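Putative uncharacterized protein (Trypanosoma congolense, PDB 4E40) is a cell-surface haptoglobin-hemoglobin receptor, represented here by its elongated helical bundle, and probably serves in the uptake of heme iron. Local coordinates at residues C19-Q24 with A177-L182. Numbering follows the deposited sequence.
Sequences CELRAQ and AALDKL
Leu21 of helix 12-26 packs against Ala178, Leu179 and Leu182, which lie on helix 172-180 and the turn after it. This buried packing joins the two helices well away from the centre of the elongated bundle and from the heme-binding residues Arg42 and Lys52. The CA atoms of Leu21 and Ala178 are 5.4 Å apart. Leu21 CB keeps 4.6 Å from Ala178 CB. Leu21 CG is 4.4 Å from Leu179 CD2. The fork at the tip makes the close contacts. Leu21 CD1 reaches Leu179 CD2 at 3.6 Å. It also passes Ala178 CB at 4.2 Å. Leu21 CD2 lies between the two leucines, 3.9 Å from Leu179 CD2. It meets Leu182 CD1 at 4.1 Å. With chi1 at 178°, Leu21 CG points opposite the backbone N, which sends the fork toward 177-182. The side chains of Leu179 and Leu182 both run obliquely to that of Leu21. One turn on, the aliphatic CG of Gln24 touches Ala178 CB at 4.1 Å. Leu175 also touches Leu21 and Gln24. Nearby, the Cys19-Cys162 disulfide ties helix 12-26 to the loop before helix 172-180. Cohesion between 19-24 and 177-182 themselves probably rests on burial of methyl and methylene groups rather than on polar bonds.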
ATOM      1  N   CYS A  19     -24.028   4.349  22.877  1.00 18.60           N
ATOM      2  CA  CYS A  19     -22.956   3.569  23.568  1.00 19.57           C
ATOM      3  C   CYS A  19     -22.155   2.794  22.538  1.00 19.15           C
ATOM      4  O   CYS A  19     -20.912   2.863  22.508  1.00 19.07           O
ATOM      5  CB  CYS A  19     -23.631   2.589  24.549  1.00 21.68           C
ATOM      6  SG  CYS A  19     -22.385   2.009  25.727  1.00 29.78           S
ATOM      7  N   GLU A  20     -22.876   2.082  21.639  1.00 17.98           N
ATOM      8  CA  GLU A  20     -22.177   1.314  20.583  1.00 18.33           C
ATOM      9  C   GLU A  20     -21.404   2.254  19.650  1.00 18.12           C
ATOM     10  O   GLU A  20     -20.285   1.943  19.235  1.00 18.73           O
ATOM     11  CB  GLU A  20     -23.139   0.431  19.780  1.00 20.14           C
ATOM     12  CG  GLU A  20     -22.459  -0.378  18.653  1.00 22.57           C
ATOM     13  CD  GLU A  20     -21.288  -1.214  19.137  1.00 27.06           C
ATOM     14  OE1 GLU A  20     -21.211  -1.503  20.366  1.00 29.85           O
ATOM     15  OE2 GLU A  20     -20.410  -1.577  18.318  1.00 25.41           O
ATOM     16  N   LEU A  21     -22.015   3.365  19.250  1.00 16.09           N
ATOM     17  CA  LEU A  21     -21.330   4.321  18.377  1.00 15.48           C
ATOM     18  C   LEU A  21     -20.029   4.816  19.033  1.00 16.02           C
ATOM     19  O   LEU A  21     -19.003   4.922  18.358  1.00 17.17           O
ATOM     20  CB  LEU A  21     -22.220   5.526  18.080  1.00 15.86           C
ATOM     21  CG  LEU A  21     -21.652   6.653  17.216  1.00 16.47           C
ATOM     22  CD1 LEU A  21     -21.159   6.137  15.852  1.00 16.97           C
ATOM     23  CD2 LEU A  21     -22.609   7.828  17.025  1.00 16.90           C
ATOM     24  N   ARG A  22     -20.105   5.161  20.323  1.00 15.96           N
ATOM     25  CA  ARG A  22     -18.893   5.655  20.998  1.00 16.45           C
ATOM     26  C   ARG A  22     -17.797   4.588  20.961  1.00 16.99           C
ATOM     27  O   ARG A  22     -16.619   4.945  20.725  1.00 18.03           O
ATOM     28  CB  ARG A  22     -19.232   6.026  22.455  1.00 17.94           C
ATOM     29  CG  ARG A  22     -18.090   6.790  23.150  1.00 22.26           C
ATOM     30  CD  ARG A  22     -17.271   5.837  24.058  1.00 25.76           C
ATOM     31  NE  ARG A  22     -18.086   5.196  25.091  1.00 27.21           N
ATOM     32  CZ  ARG A  22     -18.538   5.774  26.232  1.00 27.51           C
ATOM     33  NH1 ARG A  22     -18.242   7.046  26.543  1.00 32.05           N
ATOM     34  NH2 ARG A  22     -19.299   5.083  27.081  1.00 28.75           N
ATOM     35  N   ALA A  23     -18.140   3.331  21.208  1.00 17.32           N
ATOM     36  CA  ALA A  23     -17.148   2.231  21.162  1.00 17.16           C
ATOM     37  C   ALA A  23     -16.542   2.084  19.769  1.00 18.29           C
ATOM     38  O   ALA A  23     -15.322   1.876  19.639  1.00 18.48           O
ATOM     39  CB  ALA A  23     -17.718   0.906  21.626  1.00 19.59           C
ATOM     40  N   GLN A  24     -17.374   2.305  18.729  1.00 17.23           N
ATOM     41  CA  GLN A  24     -16.821   2.257  17.346  1.00 17.61           C
ATOM     42  C   GLN A  24     -15.874   3.434  17.068  1.00 17.22           C
ATOM     43  O   GLN A  24     -14.808   3.259  16.494  1.00 17.35           O
ATOM     44  CB  GLN A  24     -17.934   2.315  16.295  1.00 19.04           C
ATOM     45  CG  GLN A  24     -18.922   1.159  16.359  1.00 22.54           C
ATOM     46  CD  GLN A  24     -18.648   0.025  15.475  1.00 23.51           C
ATOM     47  OE1 GLN A  24     -18.634  -1.139  15.952  1.00 34.07           O
ATOM     48  NE2 GLN A  24     -18.221   0.304  14.286  1.00 18.48           N
ATOM     49  N   ALA A 177     -22.981   1.650   9.825  1.00 14.73           N
ATOM     50  CA  ALA A 177     -24.228   1.045  10.352  1.00 14.73           C
ATOM     51  C   ALA A 177     -24.593   1.662  11.712  1.00 14.96           C
ATOM     52  O   ALA A 177     -25.756   1.947  12.034  1.00 15.93           O
ATOM     53  CB  ALA A 177     -24.063  -0.469  10.477  1.00 15.14           C
ATOM     54  N   ALA A 178     -23.567   1.883  12.562  1.00 14.69           N
ATOM     55  CA  ALA A 178     -23.805   2.421  13.929  1.00 15.02           C
ATOM     56  C   ALA A 178     -24.298   3.869  13.839  1.00 14.99           C
ATOM     57  O   ALA A 178     -25.224   4.264  14.590  1.00 16.28           O
ATOM     58  CB  ALA A 178     -22.490   2.353  14.711  1.00 15.59           C
ATOM     59  N   LEU A 179     -23.772   4.636  12.892  1.00 14.62           N
ATOM     60  CA  LEU A 179     -24.236   6.028  12.735  1.00 16.48           C
ATOM     61  C   LEU A 179     -25.672   6.061  12.232  1.00 17.00           C
ATOM     62  O   LEU A 179     -26.453   6.936  12.646  1.00 17.97           O
ATOM     63  CB  LEU A 179     -23.366   6.757  11.706  1.00 16.71           C
ATOM     64  CG  LEU A 179     -21.976   7.125  12.241  1.00 17.11           C
ATOM     65  CD1 LEU A 179     -21.019   7.360  11.055  1.00 18.87           C
ATOM     66  CD2 LEU A 179     -22.132   8.345  13.183  1.00 19.69           C
ATOM     67  N   ASP A 180     -25.997   5.149  11.339  1.00 16.82           N
ATOM     68  CA  ASP A 180     -27.352   5.157  10.729  1.00 19.52           C
ATOM     69  C   ASP A 180     -28.410   4.810  11.744  1.00 20.47           C
ATOM     70  O   ASP A 180     -29.579   5.190  11.547  1.00 19.73           O
ATOM     71  CB  ASP A 180     -27.421   4.160   9.590  1.00 19.82           C
ATOM     72  CG  ASP A 180     -26.667   4.621   8.376  1.00 25.11           C
ATOM     73  OD1 ASP A 180     -26.122   5.764   8.340  1.00 27.73           O
ATOM     74  OD2 ASP A 180     -26.531   3.783   7.444  1.00 24.83           O
ATOM     75  N   LYS A 181     -28.055   4.165  12.881  1.00 18.68           N
ATOM     76  CA  LYS A 181     -29.042   3.928  13.941  1.00 21.89           C
ATOM     77  C   LYS A 181     -29.427   5.180  14.740  1.00 23.07           C
ATOM     78  O   LYS A 181     -30.411   5.195  15.506  1.00 23.74           O
ATOM     79  CB  LYS A 181     -28.508   2.849  14.909  1.00 24.54           C
ATOM     80  CG  LYS A 181     -28.368   1.474  14.326  1.00 28.33           C
ATOM     81  CD  LYS A 181     -28.515   0.441  15.442  1.00 36.82           C
ATOM     82  CE  LYS A 181     -29.873  -0.249  15.339  1.00 42.16           C
ATOM     83  NZ  LYS A 181     -29.964  -1.410  16.286  1.00 48.57           N
ATOM     84  N   LEU A 182     -28.594   6.223  14.641  1.00 21.59           N
ATOM     85  CA  LEU A 182     -28.814   7.488  15.349  1.00 21.62           C
ATOM     86  C   LEU A 182     -28.766   8.645  14.360  1.00 22.43           C
ATOM     87  O   LEU A 182     -27.846   9.472  14.396  1.00 22.22           O
ATOM     88  CB  LEU A 182     -27.702   7.729  16.362  1.00 25.87           C
ATOM     89  CG  LEU A 182     -27.731   7.041  17.670  1.00 27.64           C
ATOM     90  CD1 LEU A 182     -26.402   7.311  18.370  1.00 30.95           C
ATOM     91  CD2 LEU A 182     -28.923   7.542  18.482  1.00 25.60           C
TER